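Local coordinates for designed CISK-PX domain (Synthetic construct, PDB 4OXW), which is a computationally designed version of the CISK PX domain, a fold whose natural members bind phosphoinositide lipids in membranes, an activity this construct may share, at residues A[31-35]-A[36-40]; A[88-91]-A[92-96]; A[48-51]-A[52-56]. One frame throughout, in Å; residues are numbered along the deposited sequence.

Contact 1 (A[31-35]-A[36-40]); sequences KVKTG and GEEWA
Val32 lies over one face of the Trp39 indole. Its CB stands 3.9 Å from the centroid of the five-membered ring of Trp39, 23° off the ring normal, which makes this a CH-pi contact. From the same valine CG1 reaches the benzo part of the ring, 3.4 Å from Trp39 CZ2. Thr34, two residues along the strand, meets the indole differently: its methyl comes in near the ring plane, at the edge, with CG2 3.8 Å from Trp39 CH2. The indole can lie across the neighbouring strand because Trp39 CG sits between the backbone N and the carbonyl carbon (chi1 63°), turning the ring over Val32 while NE1 hydrogen-bonds to Leu111 O in the C-terminal helix. With an alanine here, the flank of Val32 would probably lose its aromatic cover and Leu111 O this donor. The two strands form an antiparallel beta hairpin closed by a type II' turn from Thr34 to Glu37, with Gly35 supplying the positive phi (56°) of its first corner. Val32 and Trp39 are a hydrogen-bonded pair, Val32 N to Trp39 O being 2.8 Å, and Thr34 and Glu37 form the next such pair. A water donates to both Gly35 O and Glu37 O beside the turn. On the face bearing Lys31, Lys33 and Glu38, the glutamate lies alongside Lys33 and crosses Lys31. Glu38 OE2 makes a long salt bridge of 3.7 Å to Lys31 NZ, whereas Lys33 meets this oxygen through its aliphatic chain, CD lying 3.4 Å from Glu38 OE2.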
loop_
_atom_site.group_PDB
_atom_site.type_symbol
_atom_site.label_atom_id
_atom_site.label_comp_id
_atom_site.label_asym_id
_atom_site.label_seq_id
_atom_site.Cartn_x
_atom_site.Cartn_y
_atom_site.Cartn_z
ATOM N N LYS A 31 -6.736 5.463 -2.796
ATOM C CA LYS A 31 -7.448 6.305 -3.784
ATOM C C LYS A 31 -6.446 6.685 -4.874
ATOM O O LYS A 31 -5.330 7.128 -4.581
ATOM C CB LYS A 31 -8.034 7.568 -3.116
ATOM C CG LYS A 31 -9.278 7.275 -2.280
ATOM C CD LYS A 31 -9.885 8.522 -1.640
ATOM C CE LYS A 31 -9.868 9.754 -2.541
ATOM N NZ LYS A 31 -10.553 10.906 -1.869
ATOM N N VAL A 32 -6.819 6.434 -6.131
ATOM C CA VAL A 32 -5.920 6.582 -7.260
ATOM C C VAL A 32 -6.602 7.564 -8.217
ATOM O O VAL A 32 -7.773 7.423 -8.492
ATOM C CB VAL A 32 -5.663 5.257 -7.967
ATOM C CG1 VAL A 32 -4.670 5.435 -9.119
ATOM C CG2 VAL A 32 -5.172 4.196 -6.997
ATOM N N LYS A 33 -5.881 8.613 -8.616
ATOM C CA LYS A 33 -6.380 9.603 -9.593
ATOM C C LYS A 33 -5.438 9.703 -10.776
ATOM O O LYS A 33 -4.207 9.673 -10.637
ATOM C CB LYS A 33 -6.496 10.953 -8.901
ATOM C CG LYS A 33 -7.566 10.945 -7.850
ATOM C CD LYS A 33 -7.353 12.008 -6.798
ATOM C CE LYS A 33 -7.813 13.376 -7.268
ATOM N NZ LYS A 33 -8.178 14.224 -6.094
ATOM N N THR A 34 -5.986 9.767 -11.977
ATOM C CA THR A 34 -5.132 10.014 -13.109
ATOM C C THR A 34 -6.010 10.728 -14.107
ATOM O O THR A 34 -7.156 10.350 -14.296
ATOM C CB THR A 34 -4.500 8.750 -13.696
ATOM O OG1 THR A 34 -3.603 9.125 -14.747
ATOM C CG2 THR A 34 -5.517 7.812 -14.244
ATOM N N GLY A 35 -5.505 11.790 -14.711
ATOM C CA GLY A 35 -6.435 12.600 -15.533
ATOM C C GLY A 35 -7.610 13.061 -14.711
ATOM O O GLY A 35 -7.428 13.642 -13.634
ATOM N N GLY A 36 -8.840 12.856 -15.201
ATOM C CA GLY A 36 -10.017 13.182 -14.450
ATOM C C GLY A 36 -10.715 11.958 -13.892
ATOM O O GLY A 36 -11.862 12.038 -13.484
ATOM N N GLU A 37 -10.012 10.826 -13.871
ATOM C CA GLU A 37 -10.541 9.567 -13.356
ATOM C C GLU A 37 -10.066 9.340 -11.910
ATOM O O GLU A 37 -8.988 9.814 -11.520
ATOM C CB GLU A 37 -10.047 8.409 -14.209
ATOM C CG GLU A 37 -10.306 8.584 -15.701
ATOM C CD GLU A 37 -9.790 7.428 -16.526
ATOM O OE1 GLU A 37 -8.704 6.896 -16.204
ATOM O OE2 GLU A 37 -10.465 7.056 -17.512
ATOM N N GLU A 38 -10.902 8.658 -11.116
ATOM C CA GLU A 38 -10.563 8.343 -9.726
ATOM C C GLU A 38 -11.196 6.996 -9.388
ATOM O O GLU A 38 -12.316 6.681 -9.815
ATOM C CB GLU A 38 -11.051 9.450 -8.799
ATOM C CG GLU A 38 -10.750 9.233 -7.312
ATOM C CD GLU A 38 -11.046 10.455 -6.465
ATOM O OE1 GLU A 38 -12.047 11.146 -6.743
ATOM O OE2 GLU A 38 -10.283 10.719 -5.512
ATOM N N TRP A 39 -10.443 6.156 -8.684
ATOM C CA TRP A 39 -10.977 4.877 -8.219
ATOM C C TRP A 39 -10.212 4.513 -6.939
ATOM O O TRP A 39 -9.332 5.235 -6.488
ATOM C CB TRP A 39 -10.824 3.776 -9.251
ATOM C CG TRP A 39 -9.442 3.433 -9.603
ATOM C CD1 TRP A 39 -8.642 2.470 -9.016
ATOM C CD2 TRP A 39 -8.659 4.008 -10.654
ATOM N NE1 TRP A 39 -7.414 2.432 -9.637
ATOM C CE2 TRP A 39 -7.388 3.375 -10.634
ATOM C CE3 TRP A 39 -8.888 5.037 -11.585
ATOM C CZ2 TRP A 39 -6.375 3.702 -11.519
ATOM C CZ3 TRP A 39 -7.886 5.363 -12.452
ATOM C CH2 TRP A 39 -6.639 4.699 -12.428
ATOM N N ALA A 40 -10.618 3.417 -6.331
ATOM C CA ALA A 40 -9.970 2.928 -5.116
ATOM C C ALA A 40 -9.682 1.446 -5.255
ATOM O O ALA A 40 -10.432 0.714 -5.897
ATOM C CB ALA A 40 -10.891 3.154 -3.935
HETATM O O HOH W 1 -8.750 12.678 -11.181
#

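Contact 2 (A[88-91]-A[92-96]); sequences LEKY and IQRIV
With Tyr91 CG anti to its backbone N (chi1 180°) and Ile95 CG1 anti to its carbonyl carbon (chi1 -68°), the two side chains run alongside each other. Ile95 CG1 comes over one face of the phenol ring, toward its rim, 4.0 Å from Tyr91 CE2. The same combination, one side chain anti to N and the next turn's anti to the carbonyl carbon, recurs in Glu89-Gln93 and Lys90-Arg94. Glu89 and Gln93 lie side by side with carboxylate and amide planes only 3° apart, and Glu89 CG is 3.5 Å from Gln93 NE2. Their polar ends turn to strand 9-18, where Glu89 OE2 takes a hydrogen bond from Ile12 N and Gln93 NE2 gives one to Val10 O. This is i to i+4 packing along the alpha helix 78-96 of the PX fold, in which Leu88, Tyr91, Ile92 and Ile95 are buried. Each pair is also joined through the backbone, as by Ile95 N to Tyr91 O at 2.9 Å. Ile92 leans back on the preceding turn, its CG2 3.5 Å from Leu88 O, and also packs against Phe110 and Leu111 of helix 105-112. On the exposed flank Lys90 runs beside Arg94, whose bend at chi2 brings NH1 to 3.1 Å from Lys90 CE. The methylene and the guanidinium make the close approach; the like charges, Lys90 NZ and Arg94 NH1, stay 4.1 Å apart and probably repel somewhat. Tyr91 OH hydrogen-bonds to His52 ND1 on helix 45-58.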
loop_
_atom_site.group_PDB
_atom_site.type_symbol
_atom_site.label_atom_id
_atom_site.label_comp_id
_atom_site.label_asym_id
_atom_site.label_seq_id
_atom_site.Cartn_x
_atom_site.Cartn_y
_atom_site.Cartn_z
ATOM N N LEU A 88 2.615 3.686 4.723
ATOM C CA LEU A 88 2.282 3.009 3.457
ATOM C C LEU A 88 1.865 4.027 2.404
ATOM O O LEU A 88 2.154 3.864 1.233
ATOM C CB LEU A 88 1.140 2.021 3.666
ATOM C CG LEU A 88 1.503 0.765 4.471
ATOM C CD1 LEU A 88 0.286 -0.100 4.706
ATOM C CD2 LEU A 88 2.555 -0.080 3.743
ATOM N N GLU A 89 1.220 5.105 2.839
ATOM C CA GLU A 89 0.870 6.209 1.927
ATOM C C GLU A 89 2.125 6.888 1.341
ATOM O O GLU A 89 2.242 7.074 0.129
ATOM C CB GLU A 89 -0.031 7.243 2.614
ATOM C CG GLU A 89 -0.369 8.428 1.726
ATOM C CD GLU A 89 -1.310 9.401 2.417
ATOM O OE1 GLU A 89 -0.824 10.081 3.339
ATOM O OE2 GLU A 89 -2.515 9.460 2.062
ATOM N N LYS A 90 3.075 7.220 2.194
ATOM C CA LYS A 90 4.350 7.827 1.737
ATOM C C LYS A 90 5.057 6.854 0.808
ATOM O O LYS A 90 5.592 7.233 -0.253
ATOM C CB LYS A 90 5.228 8.172 2.957
ATOM C CG LYS A 90 6.600 8.685 2.562
ATOM C CD LYS A 90 7.294 9.286 3.782
ATOM C CE LYS A 90 8.796 9.453 3.558
ATOM N NZ LYS A 90 9.525 9.885 4.797
ATOM N N TYR A 91 5.038 5.564 1.158
ATOM C CA TYR A 91 5.679 4.537 0.314
ATOM C C TYR A 91 5.118 4.502 -1.118
ATOM O O TYR A 91 5.854 4.630 -2.108
ATOM C CB TYR A 91 5.498 3.172 0.942
ATOM C CG TYR A 91 6.113 2.034 0.148
ATOM C CD1 TYR A 91 7.467 1.731 0.281
ATOM C CD2 TYR A 91 5.335 1.241 -0.690
ATOM C CE1 TYR A 91 8.044 0.706 -0.463
ATOM C CE2 TYR A 91 5.883 0.199 -1.416
ATOM C CZ TYR A 91 7.240 -0.055 -1.320
ATOM O OH TYR A 91 7.759 -1.084 -2.060
ATOM N N ILE A 92 3.799 4.341 -1.222
ATOM C CA ILE A 92 3.190 4.211 -2.533
ATOM C C ILE A 92 3.278 5.543 -3.310
ATOM O O ILE A 92 3.440 5.534 -4.546
ATOM C CB ILE A 92 1.762 3.593 -2.470
ATOM C CG1 ILE A 92 1.321 3.130 -3.861
ATOM C CG2 ILE A 92 0.750 4.573 -1.871
ATOM C CD1 ILE A 92 2.148 2.021 -4.495
ATOM N N GLN A 93 3.237 6.663 -2.601
ATOM C CA GLN A 93 3.451 7.996 -3.275
ATOM C C GLN A 93 4.841 8.080 -3.870
ATOM O O GLN A 93 5.031 8.592 -4.991
ATOM C CB GLN A 93 3.169 9.153 -2.306
ATOM C CG GLN A 93 1.711 9.321 -2.010
ATOM C CD GLN A 93 1.375 10.370 -0.960
ATOM O OE1 GLN A 93 2.227 10.820 -0.209
ATOM N NE2 GLN A 93 0.100 10.758 -0.907
ATOM N N ARG A 94 5.823 7.586 -3.117
ATOM C CA ARG A 94 7.180 7.582 -3.607
ATOM C C ARG A 94 7.323 6.681 -4.796
ATOM O O ARG A 94 8.028 7.013 -5.744
ATOM C CB ARG A 94 8.107 7.159 -2.505
ATOM C CG ARG A 94 8.421 8.277 -1.547
ATOM C CD ARG A 94 9.631 9.059 -2.067
ATOM N NE ARG A 94 9.870 10.332 -1.376
ATOM C CZ ARG A 94 10.111 10.454 -0.071
ATOM N NH1 ARG A 94 10.118 9.379 0.722
ATOM N NH2 ARG A 94 10.319 11.663 0.444
ATOM N N ILE A 95 6.697 5.507 -4.768
ATOM C CA ILE A 95 6.733 4.639 -5.927
ATOM C C ILE A 95 6.197 5.327 -7.179
ATOM O O ILE A 95 6.842 5.276 -8.231
ATOM C CB ILE A 95 5.932 3.328 -5.658
ATOM C CG1 ILE A 95 6.644 2.497 -4.608
ATOM C CG2 ILE A 95 5.673 2.572 -6.961
ATOM C CD1 ILE A 95 7.840 1.740 -5.082
ATOM N N VAL A 96 5.033 5.961 -7.094
ATOM C CA VAL A 96 4.347 6.465 -8.278
ATOM C C VAL A 96 5.044 7.753 -8.767
ATOM O O VAL A 96 4.828 8.170 -9.911
ATOM C CB VAL A 96 2.871 6.683 -7.981
ATOM C CG1 VAL A 96 2.167 7.543 -9.012
ATOM C CG2 VAL A 96 2.234 5.298 -7.909
#

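Contact 3 (A[48-51]-A[52-56]); sequences FYWL and HKKLQ
Trp50 receives Lys54 over one face of its indole. Lys54 CG stands 3.6 Å from the centroid of the six-membered ring of Trp50, only 5° off the ring normal, a CH-pi contact made by the aliphatic part of the lysine. Farther along, Lys54 CE passes 3.8 Å from Trp50 CZ2. A bend at chi2 (-46°) folds the lysine back so that CE follows the indole. Tyr49 and Lys53 cross in a comparable way one residue earlier, but with Lys53 CE at the hydroxyl end, 3.3 Å from Tyr49 OH. That hydroxyl is hydrogen-bonded to Lys69 NZ, which helps to fix the ring against which Lys53 lies. A third pair is purely apolar: Leu51 and Leu55 run alongside each other in the same direction, with Leu51 CG 3.9 Å from Leu55 CD1.

Behind all three pairs stands the i to i+4 spacing of an alpha helix, held by its backbone bonds. The bond from Leu55 N to Leu51 O, 2.8 Å long, runs nearly straight, with an angle of 164° at the hydrogen. His52 packs against the preceding turn through CB, 3.3 Å from Phe48 O.

Helix 45-58 follows directly on strand 37-44 and is amphipathic here. Its buried side meets two other helices: Phe48 packs on Leu88 and Leu55 on Ile95 of helix 78-96, while the Phe48 ring meets Phe110 of helix 105-112 edge-to-face and Leu51 lies against the same phenylalanine.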
loop_
_atom_site.group_PDB
_atom_site.type_symbol
_atom_site.label_atom_id
_atom_site.label_comp_id
_atom_site.label_asym_id
_atom_site.label_seq_id
_atom_site.Cartn_x
_atom_site.Cartn_y
_atom_site.Cartn_z
ATOM N N PHE A 48 1.423 -5.077 0.003
ATOM C CA PHE A 48 2.511 -4.121 -0.105
ATOM C C PHE A 48 3.870 -4.777 0.066
ATOM O O PHE A 48 4.811 -4.457 -0.641
ATOM C CB PHE A 48 2.455 -3.020 0.936
ATOM C CG PHE A 48 1.405 -1.970 0.719
ATOM C CD1 PHE A 48 1.744 -0.760 0.097
ATOM C CD2 PHE A 48 0.117 -2.120 1.197
ATOM C CE1 PHE A 48 0.786 0.233 -0.042
ATOM C CE2 PHE A 48 -0.849 -1.121 1.050
ATOM C CZ PHE A 48 -0.499 0.070 0.434
ATOM N N TYR A 49 3.972 -5.732 0.992
ATOM C CA TYR A 49 5.235 -6.411 1.261
ATOM C C TYR A 49 5.685 -7.260 0.056
ATOM O O TYR A 49 6.854 -7.210 -0.319
ATOM C CB TYR A 49 5.065 -7.288 2.494
ATOM C CG TYR A 49 6.346 -7.931 2.976
ATOM C CD1 TYR A 49 7.165 -7.292 3.896
ATOM C CD2 TYR A 49 6.690 -9.183 2.533
ATOM C CE1 TYR A 49 8.341 -7.877 4.324
ATOM C CE2 TYR A 49 7.843 -9.786 2.971
ATOM C CZ TYR A 49 8.657 -9.133 3.857
ATOM O OH TYR A 49 9.800 -9.774 4.282
ATOM N N TRP A 50 4.751 -7.992 -0.540
ATOM C CA TRP A 50 5.024 -8.770 -1.748
ATOM C C TRP A 50 5.450 -7.842 -2.902
ATOM O O TRP A 50 6.470 -8.124 -3.565
ATOM C CB TRP A 50 3.819 -9.624 -2.154
ATOM C CG TRP A 50 4.159 -10.707 -3.170
ATOM C CD1 TRP A 50 4.595 -11.975 -2.906
ATOM C CD2 TRP A 50 4.092 -10.590 -4.582
ATOM N NE1 TRP A 50 4.815 -12.655 -4.091
ATOM C CE2 TRP A 50 4.497 -11.837 -5.134
ATOM C CE3 TRP A 50 3.738 -9.560 -5.443
ATOM C CZ2 TRP A 50 4.558 -12.057 -6.496
ATOM C CZ3 TRP A 50 3.776 -9.786 -6.791
ATOM C CH2 TRP A 50 4.193 -11.028 -7.311
ATOM N N LEU A 51 4.705 -6.748 -3.121
ATOM C CA LEU A 51 5.045 -5.775 -4.163
ATOM C C LEU A 51 6.488 -5.293 -3.945
ATOM O O LEU A 51 7.315 -5.245 -4.872
ATOM C CB LEU A 51 4.096 -4.580 -4.105
ATOM C CG LEU A 51 4.523 -3.445 -5.017
ATOM C CD1 LEU A 51 4.341 -3.871 -6.470
ATOM C CD2 LEU A 51 3.701 -2.215 -4.703
ATOM N N HIS A 52 6.804 -4.926 -2.703
ATOM C CA HIS A 52 8.102 -4.399 -2.371
ATOM C C HIS A 52 9.217 -5.379 -2.681
ATOM O O HIS A 52 10.226 -5.026 -3.288
ATOM C CB HIS A 52 8.126 -4.135 -0.895
ATOM C CG HIS A 52 9.403 -3.558 -0.416
ATOM N ND1 HIS A 52 9.816 -2.286 -0.763
ATOM C CD2 HIS A 52 10.355 -4.061 0.400
ATOM C CE1 HIS A 52 10.968 -2.036 -0.174
ATOM N NE2 HIS A 52 11.320 -3.100 0.528
ATOM N N LYS A 53 9.041 -6.624 -2.265
ATOM C CA LYS A 53 10.103 -7.616 -2.480
ATOM C C LYS A 53 10.344 -7.810 -3.979
ATOM O O LYS A 53 11.497 -7.900 -4.409
ATOM C CB LYS A 53 9.744 -8.939 -1.810
ATOM C CG LYS A 53 9.883 -8.929 -0.290
ATOM C CD LYS A 53 11.294 -8.594 0.187
ATOM C CE LYS A 53 11.355 -8.521 1.702
ATOM N NZ LYS A 53 12.498 -7.697 2.186
ATOM N N LYS A 54 9.288 -7.819 -4.779
ATOM C CA LYS A 54 9.436 -8.045 -6.231
ATOM C C LYS A 54 9.973 -6.827 -6.926
ATOM O O LYS A 54 10.780 -6.948 -7.829
ATOM C CB LYS A 54 8.117 -8.490 -6.864
ATOM C CG LYS A 54 7.624 -9.798 -6.291
ATOM C CD LYS A 54 8.769 -10.819 -6.221
ATOM C CE LYS A 54 8.295 -12.255 -6.240
ATOM N NZ LYS A 54 9.195 -13.207 -5.525
ATOM N N LEU A 55 9.544 -5.644 -6.508
ATOM C CA LEU A 55 10.091 -4.415 -7.087
ATOM C C LEU A 55 11.527 -4.211 -6.750
ATOM O O LEU A 55 12.315 -3.715 -7.578
ATOM C CB LEU A 55 9.330 -3.191 -6.598
ATOM C CG LEU A 55 8.082 -2.855 -7.353
ATOM C CD1 LEU A 55 7.521 -1.582 -6.726
ATOM C CD2 LEU A 55 8.280 -2.606 -8.852
ATOM N N GLN A 56 11.878 -4.548 -5.523
ATOM C CA GLN A 56 13.235 -4.390 -5.047
ATOM C C GLN A 56 14.187 -5.275 -5.859
ATOM O O GLN A 56 15.352 -4.927 -6.065
ATOM C CB GLN A 56 13.248 -4.771 -3.587
ATOM C CG GLN A 56 14.528 -4.578 -2.835
ATOM C CD GLN A 56 14.295 -4.762 -1.355
ATOM O OE1 GLN A 56 13.971 -5.854 -0.893
ATOM N NE2 GLN A 56 14.435 -3.682 -0.606
#

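In the fold
Along the chain contact 1 comes first, contact 3 second and contact 2 last, all within the PX domain. Contact 1 is the turn end of the hairpin of strands 25-34 and 37-44, in the three-stranded antiparallel sheet, and strand 37-44 leads into helix 45-58, which holds contact 3. Their centres are nevertheless about 23 Å apart. Contact 2, on helix 78-96, has its centre about 15 Å from that of contact 1, without touching it, and about 12 Å from that of contact 3, which it meets directly. Ile95 CD1 packs 3.7 Å from Leu55 CD1. Contacts 2 and 3 thus belong to the packed helical layer, while contact 1 lies at the surface, linked to it through helix 105-112.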